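Local atomic coordinates of DyP2 (Amycolatopsis sp. ATCC 39116, PDB entry 4G2C), a protein that is a multifunctional haem-containing dye peroxidase from a lignin-reactive bacterium that also binds manganese(II). Residues A187-P190 with A191-V195; L282-E285 with A286-D289; R297-D300 with R301-A304. One frame throughout, in Å; residues are numbered along the deposited sequence.

Interaction 1. Residues A187-P190 with A191-V195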
# COMPACT_ATOMS: atom_id res chain seq x y z
N ALA A 187 -1.12 -19.78 -22.15
CA ALA A 187 -1.90 -20.76 -22.88
C ALA A 187 -3.24 -20.18 -23.33
O ALA A 187 -3.65 -20.38 -24.48
CB ALA A 187 -2.11 -22.01 -22.03
N LEU A 188 -3.92 -19.47 -22.43
CA LEU A 188 -5.26 -18.92 -22.69
C LEU A 188 -5.27 -17.60 -23.46
O LEU A 188 -6.33 -17.13 -23.90
CB LEU A 188 -6.01 -18.72 -21.37
CG LEU A 188 -6.40 -19.97 -20.57
CD1 LEU A 188 -7.00 -19.57 -19.22
CD2 LEU A 188 -7.38 -20.84 -21.35
N ARG A 189 -4.11 -16.99 -23.63
CA ARG A 189 -4.10 -15.63 -24.18
C ARG A 189 -4.14 -15.57 -25.70
O ARG A 189 -3.26 -16.10 -26.38
CB ARG A 189 -2.92 -14.83 -23.65
CG ARG A 189 -3.03 -13.36 -23.95
CD ARG A 189 -1.75 -12.64 -23.58
NE ARG A 189 -0.60 -13.30 -24.19
CZ ARG A 189 -0.12 -13.00 -25.40
NH1 ARG A 189 -0.68 -12.05 -26.12
NH2 ARG A 189 0.94 -13.65 -25.87
N PRO A 190 -5.18 -14.92 -26.25
CA PRO A 190 -5.29 -14.69 -27.69
C PRO A 190 -4.35 -13.56 -28.12
O PRO A 190 -3.91 -12.76 -27.29
CB PRO A 190 -6.74 -14.25 -27.85
CG PRO A 190 -7.03 -13.54 -26.55
CD PRO A 190 -6.29 -14.31 -25.50
N ALA A 191 -4.07 -13.51 -29.42
CA ALA A 191 -3.15 -12.52 -29.98
C ALA A 191 -3.63 -11.07 -29.85
O ALA A 191 -2.81 -10.15 -29.81
CB ALA A 191 -2.85 -12.85 -31.43
N SER A 192 -4.94 -10.87 -29.77
CA SER A 192 -5.50 -9.52 -29.63
C SER A 192 -5.46 -8.99 -28.19
O SER A 192 -5.91 -7.86 -27.92
CB SER A 192 -6.95 -9.52 -30.08
OG SER A 192 -7.69 -10.39 -29.26
N VAL A 193 -4.97 -9.81 -27.27
CA VAL A 193 -4.74 -9.35 -25.90
C VAL A 193 -3.25 -9.22 -25.75
O VAL A 193 -2.54 -10.20 -25.57
CB VAL A 193 -5.30 -10.31 -24.84
CG1 VAL A 193 -4.85 -9.88 -23.45
CG2 VAL A 193 -6.82 -10.37 -24.91
N THR A 194 -2.77 -7.99 -25.87
CA THR A 194 -1.34 -7.74 -25.80
C THR A 194 -0.89 -7.44 -24.38
O THR A 194 -1.66 -6.97 -23.53
CB THR A 194 -0.94 -6.59 -26.72
OG1 THR A 194 -1.81 -5.48 -26.49
CG2 THR A 194 -1.07 -7.03 -28.20
N VAL A 195 0.37 -7.74 -24.13
CA VAL A 195 1.03 -7.32 -22.92
C VAL A 195 1.77 -6.02 -23.20
O VAL A 195 2.79 -6.03 -23.87
CB VAL A 195 2.05 -8.36 -22.50
CG1 VAL A 195 2.74 -7.91 -21.22
CG2 VAL A 195 1.37 -9.71 -22.33
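Arg189 and Val193 meet across the short connection between helix 175-188 and strand 193-205, where a type I beta turn from Pro190 to Val193 reverses the chain. Two hydrogen bonds carry the polar side. Within the turn, Val193 N donates to Pro190 O at 3.1 Å, closing it. Outside it, Arg189 NH1 donates to Val193 O at 2.7 Å, with an N-H...O angle of 156° and the oxygen lying almost in the guanidinium plane. The arginine chain leaves with CG anti to its own N (chi1 -168°) and bends at chi3, so that its methylenes cross the valine at a slant and NH1 is turned to the carbonyl.

Apolar contacts fill the rest. Pro190 CG rests against Val193 CG2 at 3.6 Å, while the other methyl, Val193 CG1, lies 4.0 Å from Arg189 CG, so each branch of the valine has its own neighbour. A second partner holds the guanidinium: Arg189 NH2 forms a salt bridge with Glu186. Shortened to an alanine here, the side chain would probably leave the Val193 carbonyl without this donor and Glu186 without its mate.

Phe83 of helix 77-88 covers Arg189, Pro190 and Val193, while the backbones of Ser192 and Thr194 bond to Gly75 and Gly73, fastening the start of strand 193-205 to strand 66-74 and the loop after it.

Interaction 2. Residues L282-E285 with A286-D289. With MN (manganese (II) ion), chain D.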
# COMPACT_ATOMS: atom_id res chain seq x y z
N LEU A 282 20.37 8.69 -1.77
CA LEU A 282 20.09 10.07 -1.40
C LEU A 282 19.35 10.12 -0.07
O LEU A 282 19.53 11.04 0.74
CB LEU A 282 19.28 10.73 -2.50
CG LEU A 282 18.78 12.15 -2.34
CD1 LEU A 282 19.93 13.13 -2.19
CD2 LEU A 282 17.94 12.50 -3.55
N PHE A 283 18.50 9.11 0.15
CA PHE A 283 17.73 9.04 1.39
C PHE A 283 18.65 8.83 2.59
O PHE A 283 18.45 9.42 3.65
CB PHE A 283 16.64 7.95 1.33
CG PHE A 283 15.64 8.02 2.45
CD1 PHE A 283 14.55 8.87 2.37
CD2 PHE A 283 15.82 7.27 3.61
CE1 PHE A 283 13.65 8.96 3.42
CE2 PHE A 283 14.92 7.35 4.64
CZ PHE A 283 13.83 8.20 4.55
N LYS A 284 19.67 7.99 2.41
CA LYS A 284 20.65 7.76 3.47
C LYS A 284 21.57 8.96 3.69
O LYS A 284 22.04 9.19 4.80
CB LYS A 284 21.49 6.51 3.20
CG LYS A 284 20.73 5.23 3.31
CD LYS A 284 19.95 5.15 4.62
CE LYS A 284 19.22 3.82 4.74
NZ LYS A 284 18.30 3.75 5.89
N GLU A 285 21.82 9.73 2.64
CA GLU A 285 22.61 10.93 2.77
C GLU A 285 21.77 11.90 3.56
O GLU A 285 22.26 12.61 4.45
CB GLU A 285 22.96 11.53 1.40
CG GLU A 285 24.02 10.75 0.62
CD GLU A 285 24.31 11.37 -0.74
OE1 GLU A 285 23.37 11.88 -1.39
OE2 GLU A 285 25.48 11.35 -1.17
N ALA A 286 20.49 11.93 3.22
CA ALA A 286 19.56 12.80 3.92
C ALA A 286 19.51 12.45 5.39
O ALA A 286 19.51 13.35 6.22
CB ALA A 286 18.17 12.75 3.28
N GLU A 287 19.45 11.15 5.73
CA GLU A 287 19.49 10.75 7.14
C GLU A 287 20.75 11.32 7.78
O GLU A 287 20.70 11.91 8.87
CB GLU A 287 19.47 9.22 7.34
CG GLU A 287 18.23 8.48 6.83
CD GLU A 287 18.18 6.99 7.22
OE1 GLU A 287 17.40 6.24 6.58
OE2 GLU A 287 18.91 6.55 8.17
N ARG A 288 21.88 11.13 7.10
CA ARG A 288 23.16 11.59 7.63
C ARG A 288 23.16 13.10 7.89
O ARG A 288 23.51 13.55 8.98
CB ARG A 288 24.31 11.23 6.68
CG ARG A 288 25.67 11.70 7.16
CD ARG A 288 26.65 11.79 5.99
NE ARG A 288 26.17 12.71 4.96
CZ ARG A 288 26.31 12.50 3.65
NH1 ARG A 288 26.93 11.41 3.21
NH2 ARG A 288 25.84 13.39 2.77
N ASP A 289 22.77 13.88 6.88
CA ASP A 289 22.78 15.33 6.97
C ASP A 289 21.85 15.88 8.05
O ASP A 289 22.19 16.86 8.72
CB ASP A 289 22.46 15.97 5.61
CG ASP A 289 23.51 15.65 4.54
OD1 ASP A 289 24.64 15.23 4.89
OD2 ASP A 289 23.19 15.82 3.34
MN MN D . 19.08 4.76 9.61
O HOH W 1 17.29 5.02 11.07
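Lys284 and Glu287 both leave the backbone with CG anti to the carbonyl carbon (chi1 -69° and -63°), and a bend at chi2 of the lysine then lays its chain beside that of the glutamate, the two pointing the same way. This is an i to i+3 salt bridge on one face of helix 280-293, and it has a metal at its end. Lys284 NZ reaches Glu287 OE1 at 2.7 Å, coming from above the carboxylate plane. The other oxygen, Glu287 OE2, binds the manganese ion at 2.3 Å, and Glu313 and a water also coordinate it. One carboxylate thus divides its work, one oxygen for the metal and one for the ammonium group.

Several partners meet Glu287 OE1. Besides the lysine, Tyr217 gives it a weak hydrogen bond, and the edge of the Phe283 ring comes up to it, CE2 standing 3.3 Å from Glu287 OE1 with ring and carboxylate planes nearly perpendicular. Lys284 NZ in turn also donates to the backbone oxygen of Phe215, whose ring stacks on Phe283. Lysine and phenylalanine are therefore placed as a second shell that probably positions the metal ligand, and the ammonium charge probably offsets part of the carboxylate's.

Regular i to i+4 backbone bonds run beneath, among them Ala286 N to Leu282 O at 2.8 Å. On a more exposed side of the helix, Arg288 lies beside Glu285 and points the same way, with Glu285 CA over one face of the guanidinium, toward its rim. The flat group is held by its neighbour in sequence: both Arg288 NE, at 2.9 Å, and Arg288 NH2, at 3.1 Å, point to the single atom Asp289 OD1, from the same face of its carboxylate.

Interaction 3. Residues R297-D300 with R301-A304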
# COMPACT_ATOMS: atom_id res chain seq x y z
N ARG A 297 24.39 12.30 17.84
CA ARG A 297 25.67 11.65 18.04
C ARG A 297 25.56 10.14 18.27
O ARG A 297 24.57 9.65 18.80
CB ARG A 297 26.38 12.31 19.23
CG ARG A 297 26.02 13.79 19.36
CD ARG A 297 27.11 14.60 20.02
NE ARG A 297 28.41 14.43 19.38
CZ ARG A 297 29.54 14.98 19.83
NH1 ARG A 297 29.53 15.73 20.93
NH2 ARG A 297 30.69 14.77 19.19
N GLY A 298 26.60 9.41 17.88
CA GLY A 298 26.66 7.98 18.13
C GLY A 298 25.58 7.20 17.40
O GLY A 298 25.16 7.59 16.30
N GLU A 299 25.14 6.10 17.99
CA GLU A 299 24.07 5.31 17.40
C GLU A 299 22.79 6.15 17.30
O GLU A 299 22.03 6.02 16.35
CB GLU A 299 23.83 4.00 18.17
CG GLU A 299 24.68 2.80 17.70
CD GLU A 299 24.18 2.16 16.38
OE1 GLU A 299 23.21 1.37 16.41
OE2 GLU A 299 24.78 2.43 15.31
N ASP A 300 22.58 7.04 18.28
CA ASP A 300 21.43 7.94 18.28
C ASP A 300 21.26 8.69 16.95
O ASP A 300 20.21 9.28 16.71
CB ASP A 300 21.51 8.94 19.44
CG ASP A 300 20.26 9.80 19.57
OD1 ASP A 300 19.13 9.26 19.54
OD2 ASP A 300 20.39 11.04 19.72
N ARG A 301 22.27 8.68 16.10
CA ARG A 301 22.15 9.31 14.78
C ARG A 301 21.08 8.64 13.91
O ARG A 301 20.52 9.25 13.00
CB ARG A 301 23.49 9.34 14.05
CG ARG A 301 24.36 10.54 14.43
CD ARG A 301 25.76 10.39 13.88
NE ARG A 301 26.46 9.24 14.47
CZ ARG A 301 27.27 8.42 13.80
NH1 ARG A 301 27.86 7.40 14.42
NH2 ARG A 301 27.48 8.60 12.50
N GLU A 302 20.82 7.37 14.21
CA GLU A 302 19.75 6.60 13.57
C GLU A 302 18.37 7.23 13.76
O GLU A 302 17.46 6.99 12.96
CB GLU A 302 19.71 5.17 14.14
CG GLU A 302 20.88 4.28 13.77
CD GLU A 302 20.89 2.99 14.58
OE1 GLU A 302 20.07 2.88 15.52
OE2 GLU A 302 21.73 2.10 14.29
N ARG A 303 18.21 8.02 14.82
CA ARG A 303 16.92 8.65 15.11
C ARG A 303 16.52 9.66 14.03
O ARG A 303 15.34 9.99 13.88
CB ARG A 303 16.91 9.28 16.49
CG ARG A 303 15.57 9.84 16.91
CD ARG A 303 15.49 9.95 18.43
NE ARG A 303 16.64 10.66 18.97
CZ ARG A 303 16.67 11.97 19.20
NH1 ARG A 303 15.60 12.71 18.93
NH2 ARG A 303 17.77 12.53 19.69
N ALA A 304 17.50 10.15 13.28
CA ALA A 304 17.20 11.10 12.20
C ALA A 304 16.31 10.42 11.18
O ALA A 304 15.37 11.03 10.66
CB ALA A 304 18.47 11.59 11.53
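Asp300 and Arg303 form the firm part of this helical turn, a side-on, two-pronged salt bridge leading into helix 303-309. Arg303 NE donates to Asp300 OD1 at 2.9 Å and almost straight (174°), while Arg303 NH2 donates to the syn lone pair of Asp300 OD2 at 3.0 Å. Carboxylate and guanidinium lie nearly coplanar, 21° apart. Both side chains start with CG anti to the backbone nitrogen, and the arginine then bends at chi3 to present its NE edge. Arg303 is buried and touches Leu296 and Phe312, and its NH2 has a further acceptor in the backbone oxygen of Pro456. Backbone bonds of the i to i+3 kind tighten the same turn, with Arg303 N to Asp300 O at 3.0 Å and Glu302 N to Glu299 O at 2.8 Å.

The other side is looser and more exposed. Arg301 bends at chi3, with Gly298 CA at the edge of its guanidinium, and its NE makes a weak hydrogen bond to Gly298 O at 2.8 Å, well bent at 128°. Glu299, bent at chi2, brings its carboxylate across that of Glu302, the planes nearly perpendicular, with Glu299 OE1 only 2.7 Å from Glu302 OE2. The side chain of Glu302 is also about 5 Å from the manganese ion at the nearest atoms.

The chemistry therefore differs between the two sides. Opposite charges, paired nearly in one plane, hold the buried Arg303 to a partly exposed Asp300. The two acidic groups, by contrast, would be expected to repel each other if both were fully ionised, and the positive charge of the manganese near Glu302 may ease their encounter.

Along the chain the three contacts come in series, and none nests within or crosses another. Interaction 1 closes the tight turn from helix 175-188 into strand 193-205, in the dimeric alpha+beta barrel domain. Interaction 2 follows within helix 280-293, and interaction 3 closes the turn that leads into helix 303-309. Interactions 1 and 3 lie on opposite sides of the chain's centre, their centres about 53 Å apart. Interactions 2 and 3, with centres about 12 Å apart, touch where Glu287 O packs on Ala304 CB at 3.5 Å, so the two successive helices meet beside the manganese site, where Glu287 of residues 282-289 is a ligand and Glu302 of residues 297-304 comes near.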